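Local atomic coordinates of beta-glycosidase (Bacteroides caccae, PDB entry 6T2R), a protein that probably hydrolyses glycosidic linkages within glycan chains, as an endo-acting family 16 glycoside hydrolase from a mucin-degrading bacterium of the human gut. Residues L31-N36 with D256-Y261; A90-G95 with M234-S239; V144-R149 with V156-H161. One frame throughout, in Å; residues are numbered along the deposited sequence.

Contact 1 of 3, residues L31-N36 with D256-Y261; sequences LVWEDN and DWVRHY. With SO4 (sulfate ion), chain B.
Leu31 lays its CD1 over one face of the Tyr261 ring, a CH-pi contact 4.0 Å from CD1 to the ring centroid; with CG anti to the backbone N (chi1 -176°), the branch also reaches CB of Arg259. Val32 and Trp33 stand opposite the single residue His260, a classic beta bulge: Val32 N binds His260 O at 3.0 Å, and Trp33 N reaches the same oxygen only weakly. Val32 CG2 meets His260 CD2 at 3.5 Å. Trp33 O accepts a bond from His260 N, while Val258 CG1 touches the edge of the indole at CZ3 (3.8 Å). On the face of the sheet that carries Leu31 and Tyr261, Glu34 runs alongside Arg259, but OE1 and NE are 3.9 Å apart, a long salt bridge, and the guanidinium lies flat over the Trp257 ring. Asp35 and Val258 exchange two backbone bonds. Asn36 brings OD1 to 3.4 Å from Trp257 CB, its amide nearly perpendicular to the indole. These strands belong to a sheet of the GH16 beta-jelly roll. His260 NE2 donates to sulfate O1 at 2.6 Å, and ND1 is bonded to Arg109 O; an anion on one nitrogen and a carbonyl on the other are consistent with a protonated imidazole.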
loop_
_atom_site.group_PDB
_atom_site.type_symbol
_atom_site.label_atom_id
_atom_site.label_comp_id
_atom_site.label_asym_id
_atom_site.label_seq_id
_atom_site.Cartn_x
_atom_site.Cartn_y
_atom_site.Cartn_z
ATOM N N LEU A 31 6.547 4.476 -18.276
ATOM C CA LEU A 31 7.076 3.587 -17.201
ATOM C C LEU A 31 8.475 4.081 -16.833
ATOM O O LEU A 31 9.332 4.057 -17.692
ATOM C CB LEU A 31 7.093 2.124 -17.669
ATOM C CG LEU A 31 7.533 1.114 -16.600
ATOM C CD1 LEU A 31 6.505 1.009 -15.481
ATOM C CD2 LEU A 31 7.757 -0.252 -17.207
ATOM N N VAL A 32 8.653 4.624 -15.630
ATOM C CA VAL A 32 9.949 5.187 -15.131
ATOM C C VAL A 32 10.621 4.136 -14.222
ATOM O O VAL A 32 11.842 4.208 -14.072
ATOM C CB VAL A 32 9.780 6.529 -14.380
ATOM C CG1 VAL A 32 9.261 7.637 -15.300
ATOM C CG2 VAL A 32 8.905 6.402 -13.113
ATOM N N TRP A 33 9.868 3.183 -13.648
ATOM C CA TRP A 33 10.426 2.148 -12.742
ATOM C C TRP A 33 9.449 0.983 -12.583
ATOM O O TRP A 33 8.224 1.218 -12.580
ATOM C CB TRP A 33 10.782 2.787 -11.401
ATOM C CG TRP A 33 11.362 1.805 -10.439
ATOM C CD1 TRP A 33 12.665 1.398 -10.364
ATOM C CD2 TRP A 33 10.658 1.045 -9.446
ATOM N NE1 TRP A 33 12.822 0.450 -9.378
ATOM C CE2 TRP A 33 11.605 0.204 -8.804
ATOM C CE3 TRP A 33 9.327 0.970 -9.047
ATOM C CZ2 TRP A 33 11.264 -0.639 -7.751
ATOM C CZ3 TRP A 33 8.994 0.142 -8.006
ATOM C CH2 TRP A 33 9.941 -0.661 -7.372
ATOM N N GLU A 34 9.983 -0.235 -12.500
ATOM C CA GLU A 34 9.186 -1.426 -12.196
ATOM C C GLU A 34 10.004 -2.414 -11.354
ATOM O O GLU A 34 11.225 -2.414 -11.398
ATOM C CB GLU A 34 8.654 -2.032 -13.497
ATOM C CG GLU A 34 9.684 -2.810 -14.306
ATOM C CD GLU A 34 9.140 -3.339 -15.622
ATOM O OE1 GLU A 34 7.960 -3.731 -15.682
ATOM O OE2 GLU A 34 9.887 -3.304 -16.589
ATOM N N ASP A 35 9.297 -3.260 -10.629
ATOM C CA ASP A 35 9.870 -4.469 -10.011
ATOM C C ASP A 35 8.967 -5.661 -10.359
ATOM O O ASP A 35 7.788 -5.623 -9.975
ATOM C CB ASP A 35 10.033 -4.238 -8.516
ATOM C CG ASP A 35 10.910 -5.291 -7.884
ATOM O OD1 ASP A 35 11.049 -6.341 -8.523
ATOM O OD2 ASP A 35 11.443 -5.036 -6.758
ATOM N N ASN A 36 9.514 -6.680 -11.042
ATOM C CA ASN A 36 8.796 -7.930 -11.413
ATOM C C ASN A 36 9.117 -9.072 -10.457
ATOM O O ASN A 36 8.687 -10.214 -10.763
ATOM C CB ASN A 36 9.103 -8.375 -12.837
ATOM C CG ASN A 36 8.321 -7.524 -13.805
ATOM O OD1 ASN A 36 7.093 -7.467 -13.737
ATOM N ND2 ASN A 36 9.036 -6.811 -14.652
ATOM N N ASP A 256 2.714 -9.939 -8.138
ATOM C CA ASP A 256 3.288 -10.097 -9.491
ATOM C C ASP A 256 4.274 -8.964 -9.765
ATOM O O ASP A 256 5.405 -9.273 -10.231
ATOM C CB ASP A 256 2.148 -10.153 -10.503
ATOM C CG ASP A 256 2.548 -10.613 -11.888
ATOM O OD1 ASP A 256 3.695 -11.073 -12.057
ATOM O OD2 ASP A 256 1.701 -10.479 -12.780
ATOM N N TRP A 257 3.878 -7.697 -9.534
ATOM C CA TRP A 257 4.762 -6.536 -9.859
ATOM C C TRP A 257 4.287 -5.229 -9.226
ATOM O O TRP A 257 3.116 -5.105 -8.818
ATOM C CB TRP A 257 4.981 -6.328 -11.385
ATOM C CG TRP A 257 3.751 -6.340 -12.260
ATOM C CD1 TRP A 257 3.392 -7.342 -13.127
ATOM C CD2 TRP A 257 2.741 -5.316 -12.425
ATOM N NE1 TRP A 257 2.219 -7.030 -13.762
ATOM C CE2 TRP A 257 1.809 -5.792 -13.373
ATOM C CE3 TRP A 257 2.507 -4.061 -11.845
ATOM C CZ2 TRP A 257 0.678 -5.067 -13.750
ATOM C CZ3 TRP A 257 1.379 -3.351 -12.203
ATOM C CH2 TRP A 257 0.498 -3.828 -13.167
ATOM N N VAL A 258 5.206 -4.263 -9.226
ATOM C CA VAL A 258 4.937 -2.840 -8.923
ATOM C C VAL A 258 5.371 -2.071 -10.144
ATOM O O VAL A 258 6.505 -2.313 -10.588
ATOM C CB VAL A 258 5.713 -2.353 -7.695
ATOM C CG1 VAL A 258 5.397 -0.899 -7.388
ATOM C CG2 VAL A 258 5.441 -3.237 -6.492
ATOM N N ARG A 259 4.528 -1.152 -10.619
ATOM C CA ARG A 259 4.907 -0.258 -11.748
ATOM C C ARG A 259 4.645 1.183 -11.350
ATOM O O ARG A 259 3.654 1.465 -10.690
ATOM C CB ARG A 259 4.207 -0.618 -13.062
ATOM C CG ARG A 259 4.703 -1.930 -13.657
ATOM C CD ARG A 259 3.684 -2.441 -14.662
ATOM N NE ARG A 259 4.112 -3.666 -15.311
ATOM C CZ ARG A 259 3.353 -4.347 -16.138
ATOM N NH1 ARG A 259 2.150 -3.911 -16.455
ATOM N NH2 ARG A 259 3.788 -5.461 -16.661
ATOM N N HIS A 260 5.581 2.037 -11.739
ATOM C CA HIS A 260 5.546 3.483 -11.489
ATOM C C HIS A 260 5.614 4.163 -12.841
ATOM O O HIS A 260 6.555 3.891 -13.578
ATOM C CB HIS A 260 6.670 3.850 -10.521
ATOM C CG HIS A 260 6.634 5.262 -10.091
ATOM N ND1 HIS A 260 5.468 5.899 -9.873
ATOM C CD2 HIS A 260 7.627 6.141 -9.858
ATOM C CE1 HIS A 260 5.721 7.130 -9.489
ATOM N NE2 HIS A 260 7.051 7.307 -9.486
ATOM N N TYR A 261 4.601 4.964 -13.160
ATOM C CA TYR A 261 4.542 5.786 -14.386
ATOM C C TYR A 261 4.577 7.275 -14.026
ATOM O O TYR A 261 4.175 7.670 -12.886
ATOM C CB TYR A 261 3.271 5.445 -15.151
ATOM C CG TYR A 261 3.117 4.010 -15.588
ATOM C CD1 TYR A 261 2.580 3.031 -14.758
ATOM C CD2 TYR A 261 3.440 3.650 -16.889
ATOM C CE1 TYR A 261 2.399 1.724 -15.195
ATOM C CE2 TYR A 261 3.279 2.345 -17.336
ATOM C CZ TYR A 261 2.750 1.381 -16.497
ATOM O OH TYR A 261 2.574 0.127 -17.010
HETATM S S SO4 B . 10.084 9.047 -9.716
HETATM O O1 SO4 B . 8.954 8.891 -8.802
HETATM O O2 SO4 B . 10.649 7.744 -10.021
HETATM O O3 SO4 B . 11.078 9.853 -9.081
HETATM O O4 SO4 B . 9.625 9.651 -10.943
#

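Contact 2 of 3, residues A90-G95 with M234-S239; sequences AQYLTG and MQLGGS. With SO4 (sulfate ion), chain C.
Met234 O is approached by two side chains: Gln61 NE2 is hydrogen-bonded to it, and Thr94 OG1 lies 3.0 Å from Met234 O in a weak bond. The Thr94 hydroxyl also pairs with that of Thr60. One step along, Met234 N gives Gly95 O a firmer bond of 2.9 Å, the donor lying nearly on the carbonyl axis, although the N-H...O angle is 144°.

The Thr94 methyl carries the apolar half of the contact. A chi1 of 62° sets OG1 between the backbone N and the carbonyl carbon and turns CG2 into the fork between Leu236 and Met234, 3.7 Å from Leu236 CG and 3.8 Å from Met234 CG. The Thr94 and Leu236 side chains run antiparallel alongside each other, whereas Met234 crosses Thr94 at about a right angle before bending away to pack on Val251 and Met253. Leu236 CD1 also reaches Tyr92 CB, at 3.8 Å. Gln235 turns from this packing, toward Trp57, Trp123 and Trp127, with NE2 held by Asp233.

At the far end of 90-95, Ala90 N donates to O4 of a sulfate at 2.7 Å, an ion shared with Arg52, Asn82 and Asn84. Past Leu236 the loop leaves the strand through Gly237 and Gly238. Strand 92-98 pairs antiparallel with 228-233, and Met234 to Leu236 continue the latter as a loop beside 92-98, joined to it by two polar links, Met234 N to Gly95 O and Thr94 OG1 to Met234 O, where this strand pair of the GH16 beta-jelly roll runs out.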
loop_
_atom_site.group_PDB
_atom_site.type_symbol
_atom_site.label_atom_id
_atom_site.label_comp_id
_atom_site.label_asym_id
_atom_site.label_seq_id
_atom_site.Cartn_x
_atom_site.Cartn_y
_atom_site.Cartn_z
ATOM N N ALA A 90 3.820 -11.642 19.775
ATOM C CA ALA A 90 2.610 -11.526 18.926
ATOM C C ALA A 90 1.996 -12.922 18.786
ATOM O O ALA A 90 2.737 -13.920 18.625
ATOM C CB ALA A 90 2.944 -10.925 17.577
ATOM N N GLN A 91 0.680 -12.986 18.858
ATOM C CA GLN A 91 -0.107 -14.210 18.591
ATOM C C GLN A 91 0.084 -14.647 17.138
ATOM O O GLN A 91 0.088 -15.851 16.887
ATOM C CB GLN A 91 -1.556 -13.872 18.895
ATOM C CG GLN A 91 -2.479 -15.070 18.963
ATOM C CD GLN A 91 -3.764 -14.607 19.615
ATOM O OE1 GLN A 91 -3.875 -13.464 20.057
ATOM N NE2 GLN A 91 -4.751 -15.483 19.684
ATOM N N TYR A 92 0.269 -13.690 16.227
ATOM C CA TYR A 92 0.375 -13.931 14.768
ATOM C C TYR A 92 1.554 -13.141 14.219
ATOM O O TYR A 92 1.880 -12.078 14.786
ATOM C CB TYR A 92 -0.922 -13.527 14.082
ATOM C CG TYR A 92 -2.125 -14.223 14.641
ATOM C CD1 TYR A 92 -2.419 -15.513 14.261
ATOM C CD2 TYR A 92 -2.985 -13.598 15.523
ATOM C CE1 TYR A 92 -3.521 -16.189 14.759
ATOM C CE2 TYR A 92 -4.108 -14.251 16.017
ATOM C CZ TYR A 92 -4.359 -15.564 15.657
ATOM O OH TYR A 92 -5.451 -16.256 16.110
ATOM N N LEU A 93 2.176 -13.680 13.174
ATOM C CA LEU A 93 3.346 -13.105 12.459
ATOM C C LEU A 93 2.963 -12.825 10.995
ATOM O O LEU A 93 2.366 -13.739 10.336
ATOM C CB LEU A 93 4.507 -14.091 12.515
ATOM C CG LEU A 93 4.981 -14.450 13.913
ATOM C CD1 LEU A 93 6.117 -15.463 13.831
ATOM C CD2 LEU A 93 5.415 -13.194 14.679
ATOM N N THR A 94 3.284 -11.627 10.492
ATOM C CA THR A 94 2.999 -11.264 9.083
ATOM C C THR A 94 4.274 -10.730 8.442
ATOM O O THR A 94 5.142 -10.185 9.171
ATOM C CB THR A 94 1.852 -10.248 8.950
ATOM O OG1 THR A 94 2.249 -9.048 9.630
ATOM C CG2 THR A 94 0.534 -10.788 9.462
ATOM N N GLY A 95 4.379 -10.926 7.130
ATOM C CA GLY A 95 5.481 -10.389 6.310
ATOM C C GLY A 95 5.041 -9.103 5.633
ATOM O O GLY A 95 3.834 -8.984 5.285
ATOM N N MET A 234 1.176 -8.054 4.582
ATOM C CA MET A 234 0.130 -8.860 5.222
ATOM C C MET A 234 -0.060 -8.297 6.630
ATOM O O MET A 234 0.917 -7.776 7.245
ATOM C CB MET A 234 0.525 -10.340 5.266
ATOM C CG MET A 234 -0.521 -11.255 5.890
ATOM S SD MET A 234 -2.163 -11.076 5.202
ATOM C CE MET A 234 -1.945 -11.748 3.554
ATOM N N GLN A 235 -1.298 -8.386 7.087
ATOM C CA GLN A 235 -1.765 -7.831 8.364
ATOM C C GLN A 235 -2.791 -8.837 8.891
ATOM O O GLN A 235 -3.579 -9.405 8.068
ATOM C CB GLN A 235 -2.333 -6.419 8.141
ATOM C CG GLN A 235 -1.279 -5.419 7.709
ATOM C CD GLN A 235 -1.771 -4.026 7.380
ATOM O OE1 GLN A 235 -2.965 -3.725 7.339
ATOM N NE2 GLN A 235 -0.826 -3.181 7.079
ATOM N N LEU A 236 -2.780 -9.051 10.205
ATOM C CA LEU A 236 -3.725 -9.977 10.890
ATOM C C LEU A 236 -4.254 -9.337 12.181
ATOM O O LEU A 236 -3.420 -8.965 13.043
ATOM C CB LEU A 236 -3.000 -11.297 11.192
ATOM C CG LEU A 236 -2.833 -12.253 10.012
ATOM C CD1 LEU A 236 -1.956 -13.447 10.410
ATOM C CD2 LEU A 236 -4.186 -12.721 9.490
ATOM N N GLY A 237 -5.580 -9.177 12.275
ATOM C CA GLY A 237 -6.282 -8.667 13.469
ATOM C C GLY A 237 -6.205 -7.153 13.652
ATOM O O GLY A 237 -5.327 -6.473 13.062
ATOM N N GLY A 238 -7.093 -6.651 14.509
ATOM C CA GLY A 238 -7.241 -5.231 14.870
ATOM C C GLY A 238 -8.713 -4.903 15.024
ATOM O O GLY A 238 -9.568 -5.783 14.757
ATOM N N SER A 239 -9.025 -3.675 15.427
ATOM C CA SER A 239 -10.409 -3.319 15.804
ATOM C C SER A 239 -11.230 -3.283 14.526
ATOM O O SER A 239 -12.380 -3.675 14.584
ATOM C CB SER A 239 -10.476 -2.021 16.581
ATOM O OG SER A 239 -9.450 -1.144 16.155
HETATM S S SO4 C . 7.585 -12.183 18.489
HETATM O O1 SO4 C . 7.747 -12.202 17.069
HETATM O O2 SO4 C . 7.512 -13.545 19.028
HETATM O O3 SO4 C . 8.722 -11.504 19.057
HETATM O O4 SO4 C . 6.359 -11.489 18.831
#

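Contact 3 of 3, residues V144-R149 with V156-H161; sequences VDIMER and VYQTVH
Asp145 and His161 meet at about a right angle: carboxylate OD2 comes to the edge of the imidazole, in the plane of the ring, with the two planes turned 52° against each other. NE2 of His161 donates to Asp145 OD2 at 2.9 Å, but the N-H...O angle is only 128° and the bond is weak. Thr159, across the strands from Asp145 and two residues before His161, exchanges backbone bonds with Asp145 and rests CB 3.8 Å from OD2.

Beyond Asp145 the chain turns a corner. Here Ile126 is paired with two residues, Ile146 and Met147, a classic beta bulge, and pairing with 156-161 resumes one residue out of step, at Glu148 and Tyr157. The Gln158 side chain bridges the interruption: its extended chain carries NE2 to Ile146 O at 2.9 Å, on a lone pair and close to the plane of its own amide. Bonds from Gln158 NE2 to His202 O and from Asn208 ND2 to Gln158 OE1 help fix the rotation of this amide.

The sequence here, with Glu143 just before it, fits the E-x-D-x-x-E signature of GH16 enzymes with a beta bulge in the active-site strand; in relatives its first and last glutamates are nucleophile and acid/base, so Glu143 is probably the nucleophile and Glu148 the acid/base.

Glu148 crosses Thr159 at about a right angle, on the same side of the sheet as Asp145 and Tyr157. The Tyr157 ring turns its edge to Glu148 O and meets Trp240 edge-to-face. Val156 CG1 touches both Met147 CG (4.0 Å) and Arg149 CG (3.7 Å), crossing both side chains nearly perpendicularly.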
loop_
_atom_site.group_PDB
_atom_site.type_symbol
_atom_site.label_atom_id
_atom_site.label_comp_id
_atom_site.label_asym_id
_atom_site.label_seq_id
_atom_site.Cartn_x
_atom_site.Cartn_y
_atom_site.Cartn_z
ATOM N N VAL A 144 -1.832 7.324 2.133
ATOM C CA VAL A 144 -2.577 6.907 0.925
ATOM C C VAL A 144 -2.668 5.382 0.945
ATOM O O VAL A 144 -1.651 4.711 0.811
ATOM C CB VAL A 144 -1.891 7.429 -0.340
ATOM C CG1 VAL A 144 -2.605 6.961 -1.603
ATOM C CG2 VAL A 144 -1.777 8.943 -0.315
ATOM N N ASP A 145 -3.872 4.875 1.112
ATOM C CA ASP A 145 -4.161 3.421 1.111
ATOM C C ASP A 145 -4.564 3.043 -0.311
ATOM O O ASP A 145 -5.686 3.350 -0.713
ATOM C CB ASP A 145 -5.217 3.140 2.184
ATOM C CG ASP A 145 -4.731 3.529 3.572
ATOM O OD1 ASP A 145 -3.497 3.596 3.758
ATOM O OD2 ASP A 145 -5.577 3.763 4.447
ATOM N N ILE A 146 -3.670 2.429 -1.066
ATOM C CA ILE A 146 -3.970 1.969 -2.458
ATOM C C ILE A 146 -4.831 0.699 -2.405
ATOM O O ILE A 146 -5.669 0.508 -3.301
ATOM C CB ILE A 146 -2.659 1.768 -3.229
ATOM C CG1 ILE A 146 -1.794 3.031 -3.159
ATOM C CG2 ILE A 146 -2.957 1.327 -4.650
ATOM C CD1 ILE A 146 -0.377 2.919 -3.699
ATOM N N MET A 147 -4.682 -0.135 -1.368
ATOM C CA MET A 147 -5.516 -1.358 -1.203
ATOM C C MET A 147 -5.561 -1.778 0.270
ATOM O O MET A 147 -4.505 -1.857 0.911
ATOM C CB MET A 147 -4.920 -2.480 -2.056
ATOM C CG MET A 147 -5.787 -3.704 -2.232
ATOM S SD MET A 147 -5.844 -4.771 -0.783
ATOM C CE MET A 147 -4.143 -5.355 -0.736
ATOM N N GLU A 148 -6.762 -2.058 0.765
ATOM C CA GLU A 148 -7.034 -2.815 2.005
ATOM C C GLU A 148 -8.135 -3.825 1.698
ATOM O O GLU A 148 -9.109 -3.418 1.098
ATOM C CB GLU A 148 -7.428 -1.811 3.066
ATOM C CG GLU A 148 -6.350 -0.762 3.224
ATOM C CD GLU A 148 -6.406 -0.062 4.538
ATOM O OE1 GLU A 148 -7.034 1.042 4.566
ATOM O OE2 GLU A 148 -5.863 -0.628 5.503
ATOM N N ARG A 149 -7.910 -5.108 1.966
ATOM C CA ARG A 149 -8.934 -6.170 1.776
ATOM C C ARG A 149 -9.136 -6.916 3.108
ATOM O O ARG A 149 -8.223 -7.624 3.593
ATOM C CB ARG A 149 -8.565 -7.076 0.601
ATOM C CG ARG A 149 -9.772 -7.737 -0.056
ATOM C CD ARG A 149 -10.507 -8.744 0.824
ATOM N NE ARG A 149 -9.645 -9.895 0.941
ATOM C CZ ARG A 149 -9.700 -10.964 0.146
ATOM N NH1 ARG A 149 -10.655 -11.097 -0.755
ATOM N NH2 ARG A 149 -8.793 -11.914 0.268
ATOM N N VAL A 156 -12.492 -4.070 -2.067
ATOM C CA VAL A 156 -11.333 -3.471 -1.356
ATOM C C VAL A 156 -11.704 -2.031 -1.031
ATOM O O VAL A 156 -12.552 -1.446 -1.737
ATOM C CB VAL A 156 -10.029 -3.528 -2.165
ATOM C CG1 VAL A 156 -9.602 -4.952 -2.468
ATOM C CG2 VAL A 156 -10.119 -2.683 -3.426
ATOM N N TYR A 157 -11.053 -1.501 -0.012
ATOM C CA TYR A 157 -11.093 -0.074 0.378
ATOM C C TYR A 157 -9.891 0.610 -0.269
ATOM O O TYR A 157 -8.752 0.091 -0.185
ATOM C CB TYR A 157 -11.074 0.055 1.898
ATOM C CG TYR A 157 -12.277 -0.538 2.596
ATOM C CD1 TYR A 157 -12.448 -1.913 2.695
ATOM C CD2 TYR A 157 -13.223 0.270 3.193
ATOM C CE1 TYR A 157 -13.540 -2.469 3.339
ATOM C CE2 TYR A 157 -14.317 -0.271 3.855
ATOM C CZ TYR A 157 -14.473 -1.642 3.926
ATOM O OH TYR A 157 -15.545 -2.178 4.562
ATOM N N GLN A 158 -10.137 1.774 -0.844
ATOM C CA GLN A 158 -9.082 2.762 -1.128
ATOM C C GLN A 158 -9.407 4.018 -0.298
ATOM O O GLN A 158 -10.612 4.391 -0.217
ATOM C CB GLN A 158 -9.006 2.950 -2.640
ATOM C CG GLN A 158 -8.650 1.652 -3.384
ATOM C CD GLN A 158 -8.474 1.878 -4.870
ATOM O OE1 GLN A 158 -9.449 2.181 -5.572
ATOM N NE2 GLN A 158 -7.238 1.764 -5.349
ATOM N N THR A 159 -8.399 4.629 0.340
ATOM C CA THR A 159 -8.607 5.650 1.402
ATOM C C THR A 159 -7.416 6.595 1.505
ATOM O O THR A 159 -6.321 6.197 1.107
ATOM C CB THR A 159 -8.782 5.017 2.782
ATOM O OG1 THR A 159 -9.526 3.817 2.647
ATOM C CG2 THR A 159 -9.531 5.929 3.725
ATOM N N VAL A 160 -7.665 7.819 1.971
ATOM C CA VAL A 160 -6.612 8.790 2.387
ATOM C C VAL A 160 -6.885 9.098 3.850
ATOM O O VAL A 160 -8.053 9.068 4.260
ATOM C CB VAL A 160 -6.531 10.087 1.543
ATOM C CG1 VAL A 160 -6.339 9.790 0.072
ATOM C CG2 VAL A 160 -7.742 10.999 1.704
ATOM N N HIS A 161 -5.828 9.380 4.587
ATOM C CA HIS A 161 -5.892 9.944 5.959
ATOM C C HIS A 161 -4.983 11.166 6.018
ATOM O O HIS A 161 -3.894 11.157 5.339
ATOM C CB HIS A 161 -5.451 8.879 6.964
ATOM C CG HIS A 161 -6.181 7.622 6.762
ATOM N ND1 HIS A 161 -7.403 7.417 7.325
ATOM C CD2 HIS A 161 -5.896 6.532 6.022
ATOM C CE1 HIS A 161 -7.831 6.216 6.979
ATOM N NE2 HIS A 161 -6.942 5.673 6.167
#

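From the N terminus, the chain first lays down 31-36, whose partner 256-261 arrives only near the C terminus, so contact 1 closes a loop spanning most of the protein. Within that loop, 90-95 waits for 234-239 to complete contact 2, and within that one 144-149 meets 156-161 after a short connection, forming contact 3. The three are concentric, and none cross. Contacts 1 and 2 lie on opposite sides of the chain's centre, their centres about 27 Å apart, whereas contacts 2 and 3 come within about 5 Å at their nearest atoms. Contact 1 joins the terminal strands, contact 2 joins strand 92-98 to the loop after 228-233, and contact 3 pairs the probable active-site strand with its neighbour.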